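Local structure of SCARECROW-LIKE protein 7 (Oryza sativa Japonica Group, 5HYZ) at residues A[241-246]-A[364-369]; A[94-99]-A[330-335]. The protein acts as a probable transcription factor in plant development and abiotic stress resistance, and binds DNA in vitro, with its GRAS domain involved. All blocks are in the same frame, centred on the assembly; numbering follows the deposited sequence.

Overall arrangement
The chain opens with several helices before the first strand of a Rossmann-like sheet. The first segment met is 94-99, on helix 89-104, just before strand 110-118. Strand 236-242 then runs into 241-246 at its end. Next comes 330-335, which enters helix 332-339 and closes contact 2 back onto helix 89-104. Last is 364-369, which closes contact 1 by pairing strand 366-374 antiparallel with strand 236-242. The two loops cross, since their segments alternate along the chain. Their centres are 18 Å apart and they do not touch. Contact 1 joins the predicted PFYRE and SAW regions within the sheet. Contact 2 joins the predicted VHIID and SAW regions through helices.

Contact 1 of 2, residues A[241-246]-A[364-369]; sequences EYEVSL and EKRPLL
Y242 and L369 face each other as a non-hydrogen-bonded antiparallel pair, with CA atoms 4.8 Å apart. The backbone holds the two strand ends together. E243 N donates to L368 O at 2.9 Å, with an N-H...O angle of 159°. L369 CA makes a CH...O contact with E241 O at 3.6 Å. Further along, backbone bonds between E241 and T370 continue the pairing.

The R366 guanidinium adds a second, weaker grip on the backbone of 241-246. It reaches the chain just past the strand, and its NH1 gives a weak hydrogen bond to E243 O at 2.9 Å. The E243 carboxylate does not meet it: OE2 stays 5.2 Å from R366 NH1. E243 OE1 is hydrogen-bonded to T370 OG1 and OE2 to S311 N, which would help a buried carboxylate keep a negative charge.

Van der Waals contacts fill the rest. With CG anti to the backbone N (chi1 -176°), the E243 chain runs beside P367, where CG lies 3.8 Å from P367 CB. V244 CB meets R366 NH2 obliquely at 3.9 Å. L369 turns its CD2 methyl to E241 O, and its side chain also packs on Y89 and A93 of helix 89-104.

E243 is the centre of an inverse gamma turn as the chain leaves strand 236-242. L368 and L369 both face L361, which makes a classic beta bulge. The antiparallel pairing of 236-242 with 366-374 is where the parallel Rossmann-like part of the GRAS sheet passes to its antiparallel C-terminal strands.

Contact 2 of 2, residues A[94-99]-A[330-335]; sequences HLTANQ and NYARSQ
The amide of Q335 lies with one face against L95, whose CB sits over it 3.7 Å from Q335 CD. From the other side, Q99 CB comes obliquely to 3.8 Å from Q335 NE2. The amide planes of Q99 and Q335 are turned 72° against each other, so they do not stack. Q99 NE2 is held by E103 of its own helix.

This is a helix-to-helix contact in the Rossmann-like GRAS domain. Helix 89-104, whose other side packs on helix 122-132 and strand 202-208, meets the first turn of helix 332-339. Y331 is the N-cap residue of that turn. The second subunit of the homodimer also touches this region: its K138 and Q129 bond Y331 OH and S334 OG, and its Q129 packs on Q335.

Q335 does most of the bridging. Its CG is anti to the backbone N (chi1 176°) and the chain stays extended, which carries the amide across to the neighbouring helix. There NE2 gives a weak hydrogen bond to L95 O at 2.9 Å, with an N-H...O angle of 139°. L95 O also accepts the helical N-H of Q99 and a water, so three donors hold it. That water donates to Q335 OE1 as well, at 2.6 Å. Between T96 and A332 the packing is loose: CG2 and CB are 4.5 Å apart.

T96 OG1 bonds back to F92 O. T96 OG1 also accepts from a second water at 2.7 Å. The same water donates to A332 O at 2.9 Å and accepts from Q335 NE2 at 2.8 Å.

Contact 1 of 2, residues A[241-246]-A[364-369]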
ATOM      1  N   GLU A 241     -15.019   3.210 -13.363  1.00 11.27           N
ATOM      2  CA  GLU A 241     -14.848   3.756 -14.701  1.00 11.48           C
ATOM      3  C   GLU A 241     -14.067   5.065 -14.633  1.00 17.12           C
ATOM      4  O   GLU A 241     -14.070   5.744 -13.617  1.00 14.31           O
ATOM      5  CB  GLU A 241     -16.207   3.969 -15.376  1.00 11.57           C
ATOM      6  CG  GLU A 241     -16.717   2.773 -16.234  1.00 13.10           C
ATOM      7  CD  GLU A 241     -15.705   2.386 -17.322  1.00 17.75           C
ATOM      8  OE1 GLU A 241     -14.976   3.290 -17.764  1.00 17.30           O
ATOM      9  OE2 GLU A 241     -15.593   1.199 -17.692  1.00 14.27           O
ATOM     10  N   TYR A 242     -13.389   5.388 -15.718  1.00 13.06           N
ATOM     11  CA  TYR A 242     -12.727   6.701 -15.863  1.00 15.84           C
ATOM     12  C   TYR A 242     -13.773   7.804 -15.984  1.00 16.93           C
ATOM     13  O   TYR A 242     -14.746   7.674 -16.744  1.00 15.83           O
ATOM     14  CB  TYR A 242     -11.836   6.694 -17.106  1.00 18.66           C
ATOM     15  CG  TYR A 242     -10.755   5.617 -17.070  1.00 25.38           C
ATOM     16  CD1 TYR A 242      -9.699   5.708 -16.181  1.00 26.29           C
ATOM     17  CD2 TYR A 242     -10.809   4.518 -17.932  1.00 29.21           C
ATOM     18  CE1 TYR A 242      -8.672   4.734 -16.143  1.00 28.83           C
ATOM     19  CE2 TYR A 242      -9.798   3.535 -17.915  1.00 23.14           C
ATOM     20  CZ  TYR A 242      -8.729   3.664 -17.027  1.00 31.17           C
ATOM     21  OH  TYR A 242      -7.750   2.703 -17.013  1.00 33.00           O
ATOM     22  N   GLU A 243     -13.567   8.904 -15.283  1.00 15.41           N
ATOM     23  CA  GLU A 243     -14.615   9.909 -15.207  1.00 15.44           C
ATOM     24  C   GLU A 243     -14.352  10.968 -16.248  1.00 17.58           C
ATOM     25  O   GLU A 243     -13.828  12.040 -15.907  1.00 15.66           O
ATOM     26  CB  GLU A 243     -14.641  10.509 -13.777  1.00 15.44           C
ATOM     27  CG  GLU A 243     -15.754  11.501 -13.508  1.00 18.52           C
ATOM     28  CD  GLU A 243     -17.108  10.903 -13.724  1.00 21.40           C
ATOM     29  OE1 GLU A 243     -17.375   9.780 -13.215  1.00 20.01           O
ATOM     30  OE2 GLU A 243     -17.929  11.547 -14.402  1.00 22.19           O
ATOM     31  N   VAL A 244     -14.683  10.673 -17.512  1.00 12.99           N
ATOM     32  CA  VAL A 244     -14.384  11.689 -18.563  1.00 14.57           C
ATOM     33  C   VAL A 244     -15.327  11.397 -19.715  1.00 15.13           C
ATOM     34  O   VAL A 244     -15.562  10.235 -20.011  1.00 16.11           O
ATOM     35  CB  VAL A 244     -12.880  11.677 -18.992  1.00 14.00           C
ATOM     36  CG1 VAL A 244     -12.492  10.323 -19.580  1.00 15.99           C
ATOM     37  CG2 VAL A 244     -12.620  12.849 -19.994  1.00 15.43           C
ATOM     38  N   SER A 245     -15.934  12.454 -20.290  1.00 15.79           N
ATOM     39  CA  SER A 245     -16.956  12.264 -21.301  1.00 14.00           C
ATOM     40  C   SER A 245     -16.313  12.273 -22.707  1.00 17.55           C
ATOM     41  O   SER A 245     -16.082  13.340 -23.291  1.00 19.09           O
ATOM     42  CB  SER A 245     -18.031  13.388 -21.186  1.00 17.49           C
ATOM     43  OG  SER A 245     -19.071  13.122 -22.135  1.00 21.08           O
ATOM     44  N   LEU A 246     -15.996  11.093 -23.216  1.00 18.13           N
ATOM     45  CA  LEU A 246     -15.308  10.967 -24.493  1.00 18.34           C
ATOM     46  C   LEU A 246     -16.077  10.018 -25.379  1.00 22.14           C
ATOM     47  O   LEU A 246     -15.500   9.125 -25.989  1.00 22.17           O
ATOM     48  CB  LEU A 246     -13.884  10.455 -24.300  1.00 17.88           C
ATOM     49  CG  LEU A 246     -13.024  11.299 -23.383  1.00 19.71           C
ATOM     50  CD1 LEU A 246     -11.616  10.727 -23.237  1.00 18.85           C
ATOM     51  CD2 LEU A 246     -12.896  12.754 -23.909  1.00 17.71           C
ATOM     52  N   GLU A 364      -6.981  17.342  -7.160  1.00 18.69           N
ATOM     53  CA  GLU A 364      -7.315  18.793  -7.110  1.00 23.53           C
ATOM     54  C   GLU A 364      -8.806  19.031  -7.368  1.00 23.38           C
ATOM     55  O   GLU A 364      -9.194  19.882  -8.168  1.00 24.75           O
ATOM     56  CB  GLU A 364      -6.457  19.575  -8.124  1.00 28.07           C
ATOM     57  CG  GLU A 364      -6.030  20.949  -7.604  1.00 44.27           C
ATOM     58  CD  GLU A 364      -4.730  21.392  -8.253  1.00 57.99           C
ATOM     59  OE1 GLU A 364      -3.694  21.432  -7.546  1.00 57.99           O
ATOM     60  OE2 GLU A 364      -4.742  21.659  -9.480  1.00 55.70           O
ATOM     61  N   LYS A 365      -9.615  18.222  -6.697  1.00 18.42           N
ATOM     62  CA  LYS A 365     -11.072  18.252  -6.721  1.00 17.31           C
ATOM     63  C   LYS A 365     -11.737  17.891  -8.043  1.00 17.16           C
ATOM     64  O   LYS A 365     -12.955  17.976  -8.139  1.00 20.84           O
ATOM     65  CB  LYS A 365     -11.549  19.627  -6.245  1.00 26.35           C
ATOM     66  CG  LYS A 365     -10.952  19.908  -4.855  1.00 26.67           C
ATOM     67  CD  LYS A 365     -11.842  20.837  -4.002  1.00 38.23           C
ATOM     68  CE  LYS A 365     -11.087  21.271  -2.724  1.00 49.30           C
ATOM     69  NZ  LYS A 365     -10.528  20.085  -1.966  1.00 53.23           N
ATOM     70  N   ARG A 366     -10.971  17.391  -8.990  1.00 17.15           N
ATOM     71  CA  ARG A 366     -11.497  16.914 -10.261  1.00 20.19           C
ATOM     72  C   ARG A 366     -11.606  15.374 -10.211  1.00 17.57           C
ATOM     73  O   ARG A 366     -10.594  14.719 -10.121  1.00 17.73           O
ATOM     74  CB  ARG A 366     -10.560  17.376 -11.395  1.00 21.94           C
ATOM     75  CG  ARG A 366     -10.401  16.557 -12.733  1.00 41.75           C
ATOM     76  CD  ARG A 366     -11.680  16.022 -13.301  1.00 42.78           C
ATOM     77  NE  ARG A 366     -11.680  15.697 -14.731  1.00 46.16           N
ATOM     78  CZ  ARG A 366     -12.658  14.963 -15.259  1.00 48.63           C
ATOM     79  NH1 ARG A 366     -13.612  14.494 -14.439  1.00 46.49           N
ATOM     80  NH2 ARG A 366     -12.713  14.687 -16.560  1.00 30.34           N
ATOM     81  N   PRO A 367     -12.816  14.851 -10.289  1.00 16.42           N
ATOM     82  CA  PRO A 367     -13.067  13.399 -10.214  1.00 14.71           C
ATOM     83  C   PRO A 367     -12.323  12.696 -11.337  1.00 17.46           C
ATOM     84  O   PRO A 367     -12.432  13.170 -12.473  1.00 17.63           O
ATOM     85  CB  PRO A 367     -14.594  13.290 -10.411  1.00 17.81           C
ATOM     86  CG  PRO A 367     -15.130  14.629 -10.083  1.00 28.44           C
ATOM     87  CD  PRO A 367     -14.064  15.637 -10.328  1.00 24.42           C
ATOM     88  N   LEU A 368     -11.611  11.601 -11.056  1.00 16.52           N
ATOM     89  CA  LEU A 368     -10.881  10.899 -12.095  1.00 14.64           C
ATOM     90  C   LEU A 368     -11.331   9.468 -12.258  1.00 13.74           C
ATOM     91  O   LEU A 368     -11.378   8.957 -13.398  1.00 15.84           O
ATOM     92  CB  LEU A 368      -9.385  10.876 -11.808  1.00 17.29           C
ATOM     93  CG  LEU A 368      -8.681  12.227 -11.843  1.00 26.59           C
ATOM     94  CD1 LEU A 368      -7.203  12.034 -11.620  1.00 20.68           C
ATOM     95  CD2 LEU A 368      -8.954  12.993 -13.185  1.00 22.58           C
ATOM     96  N   LEU A 369     -11.627   8.819 -11.137  1.00 15.03           N
ATOM     97  CA  LEU A 369     -11.966   7.331 -11.207  1.00 12.72           C
ATOM     98  C   LEU A 369     -13.173   7.136 -10.321  1.00 16.53           C
ATOM     99  O   LEU A 369     -13.120   7.442  -9.121  1.00 15.71           O
ATOM    100  CB  LEU A 369     -10.808   6.464 -10.707  1.00 15.20           C
ATOM    101  CG  LEU A 369     -10.855   5.013 -11.223  1.00 23.21           C
ATOM    102  CD1 LEU A 369      -9.572   4.333 -10.822  1.00 27.26           C
ATOM    103  CD2 LEU A 369     -11.979   4.243 -10.635  1.00 22.77           C
TER

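Contact 2 of 2, residues A[94-99]-A[330-335]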
ATOM      1  N   HIS A  94     -10.702  -1.133  -6.440  1.00 12.12           N
ATOM      2  CA  HIS A  94     -10.903  -2.496  -5.880  1.00 12.97           C
ATOM      3  C   HIS A  94     -11.479  -2.547  -4.494  1.00 13.60           C
ATOM      4  O   HIS A  94     -12.356  -3.333  -4.203  1.00 12.61           O
ATOM      5  CB  HIS A  94      -9.546  -3.244  -5.815  1.00 18.45           C
ATOM      6  CG  HIS A  94      -8.969  -3.488  -7.154  1.00 19.34           C
ATOM      7  ND1 HIS A  94      -7.641  -3.842  -7.343  1.00 23.27           N
ATOM      8  CD2 HIS A  94      -9.536  -3.438  -8.386  1.00 22.45           C
ATOM      9  CE1 HIS A  94      -7.423  -4.000  -8.640  1.00 22.23           C
ATOM     10  NE2 HIS A  94      -8.555  -3.769  -9.290  1.00 25.26           N
ATOM     11  N   LEU A  95     -10.887  -1.785  -3.598  1.00 11.43           N
ATOM     12  CA  LEU A  95     -11.393  -1.827  -2.229  1.00 12.25           C
ATOM     13  C   LEU A  95     -12.810  -1.287  -2.114  1.00 11.78           C
ATOM     14  O   LEU A  95     -13.597  -1.811  -1.338  1.00 13.26           O
ATOM     15  CB  LEU A  95     -10.463  -1.050  -1.261  1.00 16.74           C
ATOM     16  CG  LEU A  95      -9.117  -1.769  -1.139  1.00 19.83           C
ATOM     17  CD1 LEU A  95      -8.249  -1.185  -0.029  1.00 28.59           C
ATOM     18  CD2 LEU A  95      -9.141  -3.360  -1.036  1.00 25.45           C
ATOM     19  N   THR A  96     -13.154  -0.253  -2.900  1.00 12.38           N
ATOM     20  CA  THR A  96     -14.499   0.269  -2.780  1.00 13.92           C
ATOM     21  C   THR A  96     -15.541  -0.735  -3.383  1.00 12.15           C
ATOM     22  O   THR A  96     -16.607  -1.006  -2.772  1.00 12.14           O
ATOM     23  CB  THR A  96     -14.602   1.636  -3.492  1.00 15.49           C
ATOM     24  OG1 THR A  96     -13.629   2.492  -2.906  1.00 12.83           O
ATOM     25  CG2 THR A  96     -15.973   2.266  -3.288  1.00 14.67           C
ATOM     26  N   ALA A  97     -15.198  -1.304  -4.522  1.00 11.84           N
ATOM     27  CA  ALA A  97     -16.020  -2.369  -5.086  1.00 13.36           C
ATOM     28  C   ALA A  97     -16.176  -3.565  -4.100  1.00 12.75           C
ATOM     29  O   ALA A  97     -17.284  -4.094  -3.900  1.00 12.13           O
ATOM     30  CB  ALA A  97     -15.405  -2.839  -6.399  1.00 11.59           C
ATOM     31  N   ASN A  98     -15.056  -3.974  -3.485  1.00  9.03           N
ATOM     32  CA  ASN A  98     -15.108  -5.117  -2.582  1.00 11.23           C
ATOM     33  C   ASN A  98     -16.005  -4.862  -1.400  1.00 12.65           C
ATOM     34  O   ASN A  98     -16.698  -5.760  -0.929  1.00 11.01           O
ATOM     35  CB  ASN A  98     -13.693  -5.479  -2.070  1.00 10.05           C
ATOM     36  CG  ASN A  98     -12.875  -6.223  -3.095  1.00 14.26           C
ATOM     37  OD1 ASN A  98     -13.387  -6.540  -4.172  1.00 12.51           O
ATOM     38  ND2 ASN A  98     -11.604  -6.554  -2.757  1.00 12.35           N
ATOM     39  N   GLN A  99     -15.978  -3.636  -0.877  1.00 12.01           N
ATOM     40  CA  GLN A  99     -16.838  -3.344   0.250  1.00 13.18           C
ATOM     41  C   GLN A  99     -18.300  -3.500  -0.147  1.00 12.06           C
ATOM     42  O   GLN A  99     -19.116  -4.075   0.620  1.00 12.17           O
ATOM     43  CB  GLN A  99     -16.502  -1.912   0.775  1.00 16.35           C
ATOM     44  CG  GLN A  99     -17.203  -1.583   2.085  1.00 23.31           C
ATOM     45  CD  GLN A  99     -16.697  -2.503   3.223  1.00 39.62           C
ATOM     46  OE1 GLN A  99     -15.497  -2.853   3.282  1.00 39.41           O
ATOM     47  NE2 GLN A  99     -17.618  -2.926   4.108  1.00 39.97           N
ATOM     48  N   ASN A 330     -21.547   2.820   4.343  1.00 29.75           N
ATOM     49  CA  ASN A 330     -21.246   3.799   5.332  1.00 26.23           C
ATOM     50  C   ASN A 330     -19.762   3.955   5.623  1.00 31.76           C
ATOM     51  O   ASN A 330     -19.379   4.997   6.164  1.00 33.27           O
ATOM     52  CB  ASN A 330     -21.976   3.391   6.623  1.00 28.56           C
ATOM     53  CG  ASN A 330     -23.490   3.306   6.425  1.00 34.51           C
ATOM     54  OD1 ASN A 330     -23.997   3.731   5.397  1.00 39.20           O
ATOM     55  ND2 ASN A 330     -24.208   2.733   7.405  1.00 45.15           N
ATOM     56  N   TYR A 331     -18.989   2.864   5.384  1.00 18.92           N
ATOM     57  CA  TYR A 331     -17.559   2.801   5.587  1.00 24.89           C
ATOM     58  C   TYR A 331     -16.737   2.816   4.288  1.00 29.12           C
ATOM     59  O   TYR A 331     -15.590   2.385   4.275  1.00 23.62           O
ATOM     60  CB  TYR A 331     -17.211   1.534   6.376  1.00 29.06           C
ATOM     61  CG  TYR A 331     -18.081   1.407   7.615  1.00 23.75           C
ATOM     62  CD1 TYR A 331     -18.047   2.384   8.616  1.00 22.92           C
ATOM     63  CD2 TYR A 331     -18.958   0.371   7.748  1.00 23.27           C
ATOM     64  CE1 TYR A 331     -18.898   2.311   9.745  1.00 22.29           C
ATOM     65  CE2 TYR A 331     -19.795   0.275   8.880  1.00 29.50           C
ATOM     66  CZ  TYR A 331     -19.761   1.249   9.865  1.00 29.09           C
ATOM     67  OH  TYR A 331     -20.579   1.196  11.006  1.00 27.24           O
ATOM     68  N   ALA A 332     -17.317   3.333   3.199  1.00 31.04           N
ATOM     69  CA  ALA A 332     -16.561   3.462   1.949  1.00 23.30           C
ATOM     70  C   ALA A 332     -15.760   4.731   1.943  1.00 24.72           C
ATOM     71  O   ALA A 332     -14.631   4.742   1.449  1.00 29.91           O
ATOM     72  CB  ALA A 332     -17.510   3.422   0.733  1.00 36.43           C
ATOM     73  N   ARG A 333     -16.290   5.811   2.502  1.00 25.22           N
ATOM     74  CA  ARG A 333     -15.459   6.987   2.531  1.00 31.90           C
ATOM     75  C   ARG A 333     -14.305   6.796   3.522  1.00 30.77           C
ATOM     76  O   ARG A 333     -13.178   7.235   3.240  1.00 26.32           O
ATOM     77  CB  ARG A 333     -16.263   8.254   2.862  1.00 34.58           C
ATOM     78  CG  ARG A 333     -15.363   9.480   2.896  1.00 48.40           C
ATOM     79  CD  ARG A 333     -16.126  10.765   3.185  1.00 51.38           C
ATOM     80  NE  ARG A 333     -16.857  11.231   2.014  1.00 51.36           N
ATOM     81  CZ  ARG A 333     -16.364  12.104   1.144  1.00 45.18           C
ATOM     82  NH1 ARG A 333     -15.125  12.578   1.312  1.00 40.60           N
ATOM     83  NH2 ARG A 333     -17.098  12.490   0.112  1.00 44.39           N
ATOM     84  N   SER A 334     -14.560   6.177   4.686  1.00 23.99           N
ATOM     85  CA  SER A 334     -13.475   5.976   5.623  1.00 22.51           C
ATOM     86  C   SER A 334     -12.450   5.017   4.989  1.00 17.34           C
ATOM     87  O   SER A 334     -11.248   5.206   5.149  1.00 19.83           O
ATOM     88  CB  SER A 334     -13.967   5.407   6.980  1.00 18.57           C
ATOM     89  OG  SER A 334     -14.865   4.318   6.769  1.00 19.14           O
ATOM     90  N   GLN A 335     -12.896   3.974   4.336  1.00 20.68           N
ATOM     91  CA  GLN A 335     -11.907   3.039   3.761  1.00 18.97           C
ATOM     92  C   GLN A 335     -11.029   3.731   2.716  1.00 18.99           C
ATOM     93  O   GLN A 335      -9.805   3.520   2.598  1.00 17.79           O
ATOM     94  CB  GLN A 335     -12.588   1.868   3.117  1.00 19.50           C
ATOM     95  CG  GLN A 335     -11.612   0.969   2.449  1.00 27.26           C
ATOM     96  CD  GLN A 335     -12.301  -0.198   1.852  1.00 27.76           C
ATOM     97  OE1 GLN A 335     -12.042  -1.336   2.248  1.00 27.94           O
ATOM     98  NE2 GLN A 335     -13.200   0.065   0.857  1.00 31.34           N
TER
HETATM   99  O   HOH W   1     -12.630  -3.503   0.939  1.00 25.67           O
HETATM  100  O   HOH W   2     -13.412   2.633  -0.171  1.00 31.48           O